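Local atomic coordinates of quercetin 2,3-dioxygenase (Escherichia coli, PDB entry 1TQ5), a protein that cleaves the flavonol quercetin with dioxygen in vitro, releasing carbon monoxide, as a metal-dependent bicupin of the pirin family whose physiological role is unknown. Residues 8-13 against 19-24; 74-77 against 81-84; 141-146 against 151-156; 173-178 against 225-230; 183-188 against 192-197. All blocks are in the same frame, centred on the assembly; numbering follows the deposited sequence.

Contact 1. Residues 8-13 against 19-24; sequences NERGHA and DSWHTF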
# COMPACT_ATOMS: atom_id res chain seq x y z
N ASN A 8 4.35 15.64 3.93
CA ASN A 8 3.60 16.87 4.20
C ASN A 8 2.96 17.51 2.97
O ASN A 8 2.13 18.41 3.09
CB ASN A 8 4.49 17.90 4.90
CG ASN A 8 5.66 18.34 4.04
OD1 ASN A 8 6.48 17.52 3.63
ND2 ASN A 8 5.73 19.64 3.77
N GLU A 9 3.35 17.07 1.78
CA GLU A 9 2.77 17.64 0.57
C GLU A 9 1.67 16.76 -0.01
O GLU A 9 1.14 17.04 -1.08
CB GLU A 9 3.87 17.89 -0.45
CG GLU A 9 4.79 19.03 -0.03
CD GLU A 9 5.93 19.26 -0.99
OE1 GLU A 9 6.66 20.26 -0.80
OE2 GLU A 9 6.09 18.45 -1.93
N ARG A 10 1.33 15.70 0.70
CA ARG A 10 0.27 14.79 0.26
C ARG A 10 -1.08 15.49 0.38
O ARG A 10 -1.22 16.43 1.15
CB ARG A 10 0.24 13.53 1.13
CG ARG A 10 1.33 12.52 0.83
CD ARG A 10 1.23 11.35 1.80
NE ARG A 10 1.37 11.81 3.19
CZ ARG A 10 1.21 11.03 4.25
NH1 ARG A 10 0.90 9.75 4.11
NH2 ARG A 10 1.37 11.54 5.47
N GLY A 11 -2.06 15.03 -0.39
CA GLY A 11 -3.39 15.61 -0.31
C GLY A 11 -3.88 15.28 1.08
O GLY A 11 -3.47 14.27 1.64
N HIS A 12 -4.74 16.10 1.64
CA HIS A 12 -5.22 15.84 2.99
C HIS A 12 -6.67 16.26 3.19
O HIS A 12 -7.07 17.35 2.80
CB HIS A 12 -4.31 16.56 3.99
CG HIS A 12 -4.74 16.41 5.42
ND1 HIS A 12 -4.78 15.19 6.06
CD2 HIS A 12 -5.13 17.33 6.34
CE1 HIS A 12 -5.18 15.36 7.31
NE2 HIS A 12 -5.41 16.65 7.50
N ALA A 13 -7.45 15.37 3.79
CA ALA A 13 -8.85 15.63 4.08
C ALA A 13 -9.12 15.11 5.48
O ALA A 13 -8.79 13.97 5.79
CB ALA A 13 -9.74 14.93 3.07
N ASP A 19 -9.28 10.80 8.93
CA ASP A 19 -8.23 11.77 8.62
C ASP A 19 -7.39 11.02 7.58
O ASP A 19 -6.74 10.03 7.89
CB ASP A 19 -7.39 12.07 9.86
CG ASP A 19 -6.34 13.12 9.61
OD1 ASP A 19 -6.72 14.30 9.41
OD2 ASP A 19 -5.13 12.79 9.59
N SER A 20 -7.39 11.51 6.34
CA SER A 20 -6.69 10.83 5.26
C SER A 20 -5.66 11.64 4.47
O SER A 20 -5.90 12.78 4.08
CB SER A 20 -7.75 10.26 4.30
OG SER A 20 -7.19 9.47 3.27
N TRP A 21 -4.49 11.04 4.25
CA TRP A 21 -3.44 11.67 3.46
C TRP A 21 -3.37 10.89 2.16
O TRP A 21 -3.21 9.67 2.16
CB TRP A 21 -2.10 11.64 4.20
CG TRP A 21 -2.12 12.47 5.43
CD1 TRP A 21 -2.65 12.13 6.65
CD2 TRP A 21 -1.66 13.82 5.56
NE1 TRP A 21 -2.56 13.19 7.52
CE2 TRP A 21 -1.95 14.24 6.88
CE3 TRP A 21 -1.03 14.72 4.68
CZ2 TRP A 21 -1.64 15.52 7.34
CZ3 TRP A 21 -0.72 16.00 5.15
CH2 TRP A 21 -1.02 16.39 6.46
N HIS A 22 -3.52 11.59 1.04
CA HIS A 22 -3.50 10.96 -0.28
C HIS A 22 -2.17 11.11 -0.99
O HIS A 22 -1.71 12.23 -1.22
CB HIS A 22 -4.58 11.58 -1.17
CG HIS A 22 -5.95 11.55 -0.57
ND1 HIS A 22 -6.61 10.37 -0.30
CD2 HIS A 22 -6.76 12.55 -0.16
CE1 HIS A 22 -7.78 10.65 0.24
NE2 HIS A 22 -7.90 11.96 0.34
N THR A 23 -1.57 9.99 -1.38
CA THR A 23 -0.31 10.05 -2.09
C THR A 23 -0.53 10.48 -3.54
O THR A 23 0.30 11.19 -4.11
CB THR A 23 0.41 8.70 -2.07
OG1 THR A 23 0.83 8.41 -0.73
CG2 THR A 23 1.61 8.72 -3.00
N PHE A 24 -1.65 10.04 -4.13
CA PHE A 24 -1.99 10.36 -5.52
C PHE A 24 -3.38 10.99 -5.59
O PHE A 24 -4.17 10.88 -4.64
CB PHE A 24 -2.04 9.09 -6.39
CG PHE A 24 -0.78 8.27 -6.35
CD1 PHE A 24 0.37 8.71 -6.99
CD2 PHE A 24 -0.74 7.07 -5.66
CE1 PHE A 24 1.54 7.97 -6.95
CE2 PHE A 24 0.42 6.32 -5.60
CZ PHE A 24 1.57 6.77 -6.25
O HOH W 1 -0.31 8.42 1.70

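Contact 2. Residues 74-77 against 81-84; sequences EHQD and NKEQ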
# COMPACT_ATOMS: atom_id res chain seq x y z
N GLU A 74 -12.43 -4.06 10.77
CA GLU A 74 -13.41 -5.11 10.51
C GLU A 74 -13.91 -4.98 9.07
O GLU A 74 -14.42 -3.93 8.66
CB GLU A 74 -14.59 -4.98 11.47
CG GLU A 74 -15.73 -5.95 11.19
CD GLU A 74 -15.67 -7.19 12.05
OE1 GLU A 74 -15.70 -7.05 13.29
OE2 GLU A 74 -15.60 -8.31 11.49
N HIS A 75 -13.77 -6.06 8.30
CA HIS A 75 -14.20 -6.06 6.91
C HIS A 75 -15.50 -6.83 6.70
O HIS A 75 -15.74 -7.87 7.32
CB HIS A 75 -13.09 -6.66 6.03
CG HIS A 75 -13.53 -7.00 4.65
ND1 HIS A 75 -14.23 -8.16 4.35
CD2 HIS A 75 -13.37 -6.35 3.47
CE1 HIS A 75 -14.47 -8.19 3.05
NE2 HIS A 75 -13.96 -7.11 2.50
N GLN A 76 -16.34 -6.30 5.81
CA GLN A 76 -17.62 -6.91 5.45
C GLN A 76 -17.84 -6.65 3.97
O GLN A 76 -17.66 -5.53 3.49
CB GLN A 76 -18.75 -6.30 6.27
CG GLN A 76 -18.71 -6.66 7.75
CD GLN A 76 -19.70 -5.86 8.59
OE1 GLN A 76 -20.90 -5.89 8.34
NE2 GLN A 76 -19.18 -5.15 9.58
N ASP A 77 -18.24 -7.68 3.22
CA ASP A 77 -18.45 -7.48 1.79
C ASP A 77 -19.71 -8.13 1.24
O ASP A 77 -20.28 -9.02 1.86
CB ASP A 77 -17.23 -7.98 1.00
CG ASP A 77 -17.04 -9.49 1.12
OD1 ASP A 77 -15.93 -9.97 0.80
OD2 ASP A 77 -17.99 -10.19 1.53
N ASN A 81 -18.20 -12.70 3.49
CA ASN A 81 -16.91 -12.34 4.06
C ASN A 81 -16.93 -11.33 5.21
O ASN A 81 -17.19 -10.15 5.02
CB ASN A 81 -15.98 -11.84 2.95
CG ASN A 81 -15.70 -12.91 1.90
OD1 ASN A 81 -15.19 -12.62 0.82
ND2 ASN A 81 -16.04 -14.15 2.22
N LYS A 82 -16.64 -11.84 6.40
CA LYS A 82 -16.56 -11.05 7.62
C LYS A 82 -15.17 -11.38 8.15
O LYS A 82 -14.81 -12.57 8.23
CB LYS A 82 -17.61 -11.51 8.63
CG LYS A 82 -19.05 -11.33 8.17
CD LYS A 82 -19.54 -9.91 8.41
CE LYS A 82 -19.56 -9.58 9.90
NZ LYS A 82 -20.04 -8.20 10.16
N GLU A 83 -14.38 -10.37 8.50
CA GLU A 83 -13.03 -10.60 9.00
C GLU A 83 -12.44 -9.43 9.80
O GLU A 83 -12.70 -8.26 9.49
CB GLU A 83 -12.11 -10.91 7.81
CG GLU A 83 -10.64 -11.10 8.17
CD GLU A 83 -10.31 -12.54 8.52
OE1 GLU A 83 -9.46 -12.76 9.41
OE2 GLU A 83 -10.89 -13.45 7.89
N GLN A 84 -11.65 -9.74 10.82
CA GLN A 84 -11.00 -8.71 11.62
C GLN A 84 -9.49 -8.79 11.38
O GLN A 84 -8.87 -9.83 11.58
CB GLN A 84 -11.31 -8.88 13.11
CG GLN A 84 -12.75 -8.55 13.46
CD GLN A 84 -12.93 -8.11 14.90
OE1 GLN A 84 -14.03 -7.74 15.31
NE2 GLN A 84 -11.84 -8.14 15.67

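Contact 3. Residues 141-146 against 151-156; sequences KQLVLS and DGSLKV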
# COMPACT_ATOMS: atom_id res chain seq x y z
N LYS A 141 13.41 -9.22 3.88
CA LYS A 141 12.63 -8.89 2.69
C LYS A 141 11.52 -9.93 2.51
O LYS A 141 11.74 -11.03 2.00
CB LYS A 141 13.55 -8.89 1.47
CG LYS A 141 12.92 -8.44 0.17
CD LYS A 141 13.96 -8.45 -0.94
CE LYS A 141 13.40 -7.91 -2.24
NZ LYS A 141 14.45 -7.84 -3.31
N GLN A 142 10.31 -9.56 2.94
CA GLN A 142 9.16 -10.45 2.86
C GLN A 142 8.23 -10.13 1.70
O GLN A 142 7.84 -8.98 1.49
CB GLN A 142 8.38 -10.37 4.18
CG GLN A 142 7.17 -11.27 4.24
CD GLN A 142 6.44 -11.16 5.57
OE1 GLN A 142 5.84 -10.13 5.88
NE2 GLN A 142 6.51 -12.21 6.37
N LEU A 143 7.86 -11.16 0.94
CA LEU A 143 6.98 -11.01 -0.21
C LEU A 143 5.52 -11.02 0.23
O LEU A 143 5.05 -12.00 0.81
CB LEU A 143 7.24 -12.14 -1.20
CG LEU A 143 6.52 -12.11 -2.55
CD1 LEU A 143 6.92 -10.85 -3.32
CD2 LEU A 143 6.88 -13.35 -3.34
N VAL A 144 4.80 -9.94 -0.05
CA VAL A 144 3.40 -9.82 0.35
C VAL A 144 2.42 -10.11 -0.79
O VAL A 144 1.43 -10.81 -0.59
CB VAL A 144 3.11 -8.41 0.91
CG1 VAL A 144 1.64 -8.28 1.29
CG2 VAL A 144 3.99 -8.15 2.13
N LEU A 145 2.70 -9.56 -1.97
CA LEU A 145 1.86 -9.78 -3.14
C LEU A 145 2.72 -10.27 -4.29
O LEU A 145 3.88 -9.89 -4.41
CB LEU A 145 1.15 -8.49 -3.56
CG LEU A 145 0.20 -7.80 -2.58
CD1 LEU A 145 -0.37 -6.54 -3.23
CD2 LEU A 145 -0.93 -8.75 -2.18
N SER A 146 2.14 -11.12 -5.13
CA SER A 146 2.82 -11.67 -6.29
C SER A 146 1.78 -12.10 -7.32
O SER A 146 0.64 -12.41 -6.96
CB SER A 146 3.67 -12.88 -5.91
OG SER A 146 4.81 -12.48 -5.18
N ASP A 151 6.11 -18.16 -2.84
CA ASP A 151 6.74 -17.98 -1.55
C ASP A 151 5.85 -17.48 -0.42
O ASP A 151 6.26 -16.63 0.37
CB ASP A 151 7.95 -17.05 -1.69
CG ASP A 151 9.02 -17.62 -2.60
OD1 ASP A 151 9.65 -18.63 -2.23
OD2 ASP A 151 9.22 -17.06 -3.70
N GLY A 152 4.63 -18.00 -0.35
CA GLY A 152 3.73 -17.59 0.72
C GLY A 152 3.11 -16.21 0.61
O GLY A 152 2.55 -15.71 1.59
N SER A 153 3.19 -15.60 -0.56
CA SER A 153 2.61 -14.28 -0.76
C SER A 153 1.15 -14.41 -1.20
O SER A 153 0.71 -15.50 -1.56
CB SER A 153 3.40 -13.51 -1.83
OG SER A 153 3.28 -14.15 -3.09
N LEU A 154 0.42 -13.31 -1.15
CA LEU A 154 -0.98 -13.30 -1.57
C LEU A 154 -1.01 -13.00 -3.07
O LEU A 154 -0.20 -12.22 -3.57
CB LEU A 154 -1.77 -12.23 -0.81
CG LEU A 154 -2.12 -12.49 0.66
CD1 LEU A 154 -2.70 -11.22 1.28
CD2 LEU A 154 -3.12 -13.63 0.75
N LYS A 155 -1.95 -13.61 -3.79
CA LYS A 155 -2.05 -13.37 -5.22
C LYS A 155 -2.62 -12.00 -5.55
O LYS A 155 -3.52 -11.50 -4.86
CB LYS A 155 -2.90 -14.44 -5.91
CG LYS A 155 -3.09 -14.18 -7.40
CD LYS A 155 -3.55 -15.41 -8.15
CE LYS A 155 -2.43 -16.44 -8.27
NZ LYS A 155 -2.87 -17.66 -9.01
N VAL A 156 -2.09 -11.39 -6.59
CA VAL A 156 -2.56 -10.10 -7.05
C VAL A 156 -2.71 -10.25 -8.56
O VAL A 156 -1.83 -10.82 -9.21
CB VAL A 156 -1.56 -8.95 -6.69
CG1 VAL A 156 -0.25 -9.13 -7.44
CG2 VAL A 156 -2.18 -7.60 -7.00

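Contact 4. Residues 173-178 against 225-230; sequences SVHQIA and LFDLPP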
# COMPACT_ATOMS: atom_id res chain seq x y z
N SER A 173 20.63 -3.19 1.82
CA SER A 173 20.33 -4.23 0.85
C SER A 173 20.18 -3.65 -0.54
O SER A 173 20.34 -2.45 -0.75
CB SER A 173 19.06 -4.98 1.25
OG SER A 173 19.32 -5.87 2.32
N VAL A 174 19.88 -4.52 -1.50
CA VAL A 174 19.71 -4.13 -2.89
C VAL A 174 18.66 -4.99 -3.58
O VAL A 174 18.55 -6.19 -3.29
CB VAL A 174 21.04 -4.29 -3.68
CG1 VAL A 174 20.84 -3.88 -5.13
CG2 VAL A 174 22.14 -3.46 -3.04
N HIS A 175 17.89 -4.38 -4.47
CA HIS A 175 16.86 -5.08 -5.23
C HIS A 175 17.14 -4.81 -6.71
O HIS A 175 17.18 -3.65 -7.13
CB HIS A 175 15.47 -4.57 -4.86
CG HIS A 175 14.35 -5.33 -5.51
ND1 HIS A 175 13.07 -4.82 -5.63
CD2 HIS A 175 14.31 -6.57 -6.05
CE1 HIS A 175 12.30 -5.71 -6.23
NE2 HIS A 175 13.03 -6.78 -6.49
N GLN A 176 17.33 -5.87 -7.48
CA GLN A 176 17.64 -5.76 -8.91
C GLN A 176 16.68 -4.88 -9.72
O GLN A 176 16.75 -3.65 -9.64
CB GLN A 176 17.73 -7.15 -9.54
CG GLN A 176 18.83 -8.02 -8.96
CD GLN A 176 20.23 -7.48 -9.22
OE1 GLN A 176 20.53 -6.32 -8.91
NE2 GLN A 176 21.09 -8.31 -9.79
N ILE A 177 15.80 -5.51 -10.50
CA ILE A 177 14.83 -4.82 -11.35
C ILE A 177 15.40 -4.62 -12.75
O ILE A 177 16.46 -4.02 -12.92
CB ILE A 177 14.44 -3.43 -10.78
CG1 ILE A 177 13.89 -3.59 -9.37
CG2 ILE A 177 13.40 -2.77 -11.67
CD1 ILE A 177 13.93 -2.31 -8.58
N ALA A 178 14.68 -5.11 -13.75
CA ALA A 178 15.14 -5.00 -15.13
C ALA A 178 14.16 -4.24 -16.02
O ALA A 178 13.18 -3.66 -15.54
CB ALA A 178 15.40 -6.39 -15.71
N LEU A 225 7.93 -2.04 -0.75
CA LEU A 225 8.55 -1.87 -2.05
C LEU A 225 7.66 -2.46 -3.12
O LEU A 225 7.43 -3.67 -3.17
CB LEU A 225 9.94 -2.52 -2.08
CG LEU A 225 10.78 -2.21 -3.33
CD1 LEU A 225 12.26 -2.20 -2.97
CD2 LEU A 225 10.48 -3.22 -4.43
N PHE A 226 7.14 -1.58 -3.97
CA PHE A 226 6.26 -1.96 -5.06
C PHE A 226 7.08 -2.11 -6.34
O PHE A 226 7.64 -1.13 -6.81
CB PHE A 226 5.22 -0.88 -5.30
CG PHE A 226 4.25 -0.69 -4.16
CD1 PHE A 226 3.05 -1.38 -4.14
CD2 PHE A 226 4.53 0.22 -3.15
CE1 PHE A 226 2.13 -1.17 -3.11
CE2 PHE A 226 3.62 0.44 -2.12
CZ PHE A 226 2.42 -0.25 -2.10
N ASP A 227 7.16 -3.33 -6.88
CA ASP A 227 7.88 -3.58 -8.14
C ASP A 227 6.78 -3.59 -9.20
O ASP A 227 6.03 -4.57 -9.32
CB ASP A 227 8.59 -4.94 -8.10
CG ASP A 227 9.60 -5.10 -9.24
OD1 ASP A 227 9.23 -4.89 -10.41
OD2 ASP A 227 10.77 -5.45 -8.95
N LEU A 228 6.69 -2.51 -9.97
CA LEU A 228 5.63 -2.35 -10.95
C LEU A 228 5.99 -2.51 -12.43
O LEU A 228 7.13 -2.28 -12.83
CB LEU A 228 5.00 -0.97 -10.74
CG LEU A 228 4.57 -0.74 -9.28
CD1 LEU A 228 4.57 0.75 -8.95
CD2 LEU A 228 3.21 -1.37 -9.07
N PRO A 229 5.00 -2.89 -13.26
CA PRO A 229 5.18 -3.09 -14.70
C PRO A 229 5.48 -1.81 -15.48
O PRO A 229 5.14 -0.70 -15.05
CB PRO A 229 3.86 -3.72 -15.12
CG PRO A 229 2.87 -3.13 -14.18
CD PRO A 229 3.62 -3.21 -12.86
N PRO A 230 6.12 -1.94 -16.65
CA PRO A 230 6.47 -0.80 -17.51
C PRO A 230 5.23 0.02 -17.85
O PRO A 230 4.12 -0.50 -17.86
CB PRO A 230 7.08 -1.48 -18.74
CG PRO A 230 7.66 -2.75 -18.17
CD PRO A 230 6.57 -3.21 -17.26

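Contact 5. Residues 183-188 against 192-197; sequences VWIQVV and VTINGV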
# COMPACT_ATOMS: atom_id res chain seq x y z
N VAL A 183 9.54 1.39 -9.72
CA VAL A 183 9.47 1.05 -8.31
C VAL A 183 8.99 2.19 -7.43
O VAL A 183 9.42 3.33 -7.59
CB VAL A 183 10.85 0.60 -7.78
CG1 VAL A 183 10.81 0.42 -6.27
CG2 VAL A 183 11.27 -0.70 -8.45
N TRP A 184 8.10 1.86 -6.51
CA TRP A 184 7.62 2.85 -5.56
C TRP A 184 7.97 2.33 -4.18
O TRP A 184 7.69 1.18 -3.85
CB TRP A 184 6.12 3.06 -5.64
CG TRP A 184 5.65 4.12 -4.68
CD1 TRP A 184 5.37 3.96 -3.35
CD2 TRP A 184 5.41 5.50 -4.97
NE1 TRP A 184 4.98 5.16 -2.80
CE2 TRP A 184 5.00 6.12 -3.77
CE3 TRP A 184 5.51 6.28 -6.13
CZ2 TRP A 184 4.68 7.48 -3.69
CZ3 TRP A 184 5.19 7.64 -6.05
CH2 TRP A 184 4.78 8.22 -4.85
N ILE A 185 8.60 3.18 -3.40
CA ILE A 185 8.94 2.80 -2.05
C ILE A 185 8.21 3.75 -1.11
O ILE A 185 8.35 4.97 -1.20
CB ILE A 185 10.44 2.89 -1.79
CG1 ILE A 185 11.17 1.84 -2.64
CG2 ILE A 185 10.72 2.70 -0.30
CD1 ILE A 185 12.66 1.85 -2.51
N GLN A 186 7.42 3.16 -0.22
CA GLN A 186 6.66 3.91 0.77
C GLN A 186 7.27 3.59 2.13
O GLN A 186 7.31 2.42 2.53
CB GLN A 186 5.20 3.47 0.75
CG GLN A 186 4.27 4.30 1.65
CD GLN A 186 4.22 5.76 1.24
OE1 GLN A 186 4.46 6.11 0.07
NE2 GLN A 186 3.90 6.63 2.19
N VAL A 187 7.77 4.61 2.82
CA VAL A 187 8.36 4.38 4.13
C VAL A 187 7.24 4.34 5.17
O VAL A 187 6.60 5.36 5.46
CB VAL A 187 9.35 5.50 4.51
CG1 VAL A 187 10.04 5.15 5.83
CG2 VAL A 187 10.40 5.67 3.40
N VAL A 188 6.98 3.16 5.72
CA VAL A 188 5.95 3.02 6.74
C VAL A 188 6.44 3.72 8.00
O VAL A 188 5.69 4.43 8.68
CB VAL A 188 5.66 1.54 7.03
CG1 VAL A 188 4.63 1.42 8.15
CG2 VAL A 188 5.17 0.86 5.77
N VAL A 192 15.35 6.25 6.04
CA VAL A 192 16.19 5.50 5.12
C VAL A 192 16.78 6.40 4.04
O VAL A 192 16.37 7.56 3.88
CB VAL A 192 15.41 4.35 4.44
CG1 VAL A 192 14.72 3.49 5.50
CG2 VAL A 192 14.40 4.90 3.44
N THR A 193 17.76 5.87 3.34
CA THR A 193 18.42 6.57 2.24
C THR A 193 18.31 5.59 1.08
O THR A 193 18.73 4.45 1.20
CB THR A 193 19.91 6.87 2.55
OG1 THR A 193 20.00 7.91 3.53
CG2 THR A 193 20.64 7.33 1.30
N ILE A 194 17.74 6.04 -0.03
CA ILE A 194 17.55 5.19 -1.19
C ILE A 194 18.13 5.83 -2.45
O ILE A 194 17.65 6.88 -2.91
CB ILE A 194 16.04 4.89 -1.38
CG1 ILE A 194 15.53 4.12 -0.15
CG2 ILE A 194 15.80 4.11 -2.65
CD1 ILE A 194 14.03 3.96 -0.08
N ASN A 195 19.16 5.21 -3.01
CA ASN A 195 19.81 5.74 -4.21
C ASN A 195 20.16 7.21 -4.01
O ASN A 195 19.88 8.06 -4.86
CB ASN A 195 18.88 5.57 -5.43
CG ASN A 195 18.79 4.13 -5.90
OD1 ASN A 195 18.54 3.22 -5.11
ND2 ASN A 195 18.99 3.91 -7.19
N GLY A 196 20.75 7.51 -2.86
CA GLY A 196 21.17 8.87 -2.54
C GLY A 196 20.10 9.85 -2.11
O GLY A 196 20.37 11.05 -2.01
N VAL A 197 18.89 9.37 -1.84
CA VAL A 197 17.80 10.24 -1.43
C VAL A 197 17.28 9.85 -0.05
O VAL A 197 16.88 8.71 0.17
CB VAL A 197 16.63 10.17 -2.46
CG1 VAL A 197 15.50 11.11 -2.04
CG2 VAL A 197 17.15 10.54 -3.84

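Contact 1. Residues 8-13 against 19-24
The indole of W21 is held between H12 and R10, one over each face. The H12 imidazole makes an offset stack on the six-membered ring, with centroids 3.9 Å apart and planes inclined by 26°. CG of H12 stands anti to the backbone N (chi1 178°), a turn that brings the imidazole over the indole, and CB of H12 adds a CH-pi contact to the same ring. Over the opposite face, NH2 of R10 lies toward the rim, 3.4 Å above the indole plane. In return, CB of W21 sits over the centre of the guanidinium, 3.4 Å from CZ of R10.

The backbone bonds are those of an antiparallel hairpin: G11 with H22 and A13 with S20 are hydrogen-bonded pairs, and H12 with W21 is the non-hydrogen-bonded pair between them. H22 N bonds G11 O at 2.7 Å, and S20 N bonds A13 O at 2.9 Å. S20 O accepts from A13 N and takes a weak bond from H12 ND1 as well, at 3.3 Å.

Charge and water hold the rotation of the guanidinium. NH1 of R10 donates to a water that also bonds W21 O and T23 OG1, and it forms a salt bridge with D45, while NE bonds A7 O.

Strand 11-14 is outermost in the large antiparallel sheet of the N-terminal cupin. Strand 18-22 lies between it and strand 40-48, from which N44 and D46 take the polar ends of H22 and S20.

Contact 2. Residues 74-77 against 81-84
E83 O takes the shortest sound polar bond here, from H75 N at 2.7 Å and nearly straight (175°), and CA of E74 adds a CA-H...O contact to the same oxygen. This is the backbone of an antiparallel beta hairpin, strands 72-77 and 82-86, at the edge of the four-stranded sheet of the N-terminal cupin. E83 N returns a bond to H75 O at 3.1 Å, and D77 N reaches N81 O at 3.2 Å.

On the face bearing E74, Q76, K82 and Q84, the E74 chain bends at chi2 (97°), bringing its carboxylate against the Q84 chain, with CD 3.5 Å from Q84 CG. E74 OE2 is also 4.6 Å from K82 NZ, too far for contact, though the opposite charges may attract. With an alanine at E74, K82 would probably lose this nearby opposite charge and Q84 CG the group lying against it. Q76 and K82 run side by side.

On the other face H75 stacks on Y130 and touches E103, which by similarity binds the metal, so H75 is a possible second-shell residue. Its ND1 is buried with no partner in the model, and its CE1 rests 4.0 Å from N81 CB.

Contact 3. Residues 141-146 against 151-156
S153 OG lies between its own backbone N and carbonyl carbon (chi1 65°) and S146 OG stands anti to its carbonyl carbon (chi1 -72°), and these two turns bring the hydroxyls to 3.1 Å, OG to OG. The link is weak, and its proton is not settled, because L145 O is also within range of S146 OG. The stronger partner of S153 OG is R150 O. CB of S153 also lies 3.5 Å from CG of L143, tighter than usual for two carbons.

The backbones pair in parallel. L154 N donates to V144 O at 2.8 Å, and L154 O accepts from S146 N at 3.0 Å, so L154 is bonded through both its N and its O to residues flanking L145. One step further along, V156 N donates to S146 O at 2.9 Å.

L145 and L154 share one face: CD2 of L145 meets CB of L154 at 3.8 Å, the two chains crossing at a slant. Both also touch I92 of strand 90-94, and L154 reaches E131 and R133, which places this patch on the boundary with the N-terminal domain. V156 adds its CG1, packed 3.4 Å from S146 O.

Strand 154-155 is thus a short parallel edge strand on the mixed sheet of the C-terminal cupin. Strand 141-146 pairs along its other edge with strand 161-167, where V144 and L145 both face L162 in a classic beta bulge.

Contact 4. Residues 173-178 against 225-230
H175 and L225 keep their CA atoms 9.5 Å apart and I177 and D227 theirs 7.8 Å apart, so no backbone bond joins the segments and side chains alone bridge the two sheets of the C-terminal cupin.

The H175 imidazole is the centre of it. CD2 of L225 comes to the ring edge, near its plane, and lies 3.3 Å from ND1. OD2 of D227 approaches obliquely, 3.1 Å from CE1 of H175, with the carboxylate plane turned 70° from the ring. With CG of H175 anti to the backbone N (chi1 -175°), the ring extends toward strand 221-228. I177 lies over one face of it, its CG1 4.0 Å above the plane, and slides past D227 in the opposite sense, CG1 to OD2 being 3.7 Å. Y163 meets the imidazole edge-to-face.

With an alanine in place of H175, L225 CD2 and D227 OD2 would both lose the ring between the sheets, and a gap is likely to open there.

D227 is anchored elsewhere, its OD1 in a salt bridge with R181. No hydrogen bond forms across this contact, and ND1 of H175 is buried with no partner in the model; any attraction of D227 for the imidazole is therefore probably electrostatic and modest.

Contact 5. Residues 183-188 against 192-197
In the interior of the C-terminal cupin, where two sheets face each other, I185 and V187 of strand 182-187 meet I194 and V192 of strand 191-194. The strands belong to different sheets: the CA atoms of I185 and I194 are 9.0 Å apart, and only side chains bridge the sheets. I185 and I194 reach for each other tip to tip, their CD1 atoms at 3.5 Å, closer than carbons usually come. That methyl of I194 also lies 3.5 Å from CG2 of I185, so it rests against both branches of its partner. V187 and V192 repeat the arrangement more loosely, CG2 to CG2 at 4.1 Å; in V192 this branch stands between backbone N and carbonyl carbon, pointing it toward V187.

Just beyond I194 the chain reverses in a type I' turn through N195 and G196, closed by I194 N to V197 O (2.8 Å) and V197 N to I194 O (3.0 Å).

On the other face of strand 182-187, W184 NE1 bonds Q186 OE1 at 3.1 Å in the ring plane, and Q186 NE2 goes on to Y115 of the N-terminal domain. Strand 182-187 runs between 204-208 and 221-228, while 191-194 runs between 213-217 and 197-200; L205, I213 and I215 complete the apolar surroundings of I194.

How the contacts relate
Contacts 1 and 2 belong to the N-terminal cupin, contacts 3, 4 and 5 to the C-terminal one, and they follow in that order along the chain, except that contact 5 is nested within the loop closed by contact 4. Contacts 4 and 5, with centres about 12 Å apart, share neighbouring strands 221-228 and 182-187; F226 N probably bonds W184 O there. Contact 3 reaches the same mixed sheet, about 14 Å from contact 4. One place where the domains meet is T23 and F24 of contact 1 packing on W184 of contact 5. Contact 2 stands apart, about 32 Å from contacts 4 and 5, beside the N-terminal metal ligands. The similar domains lie face to face.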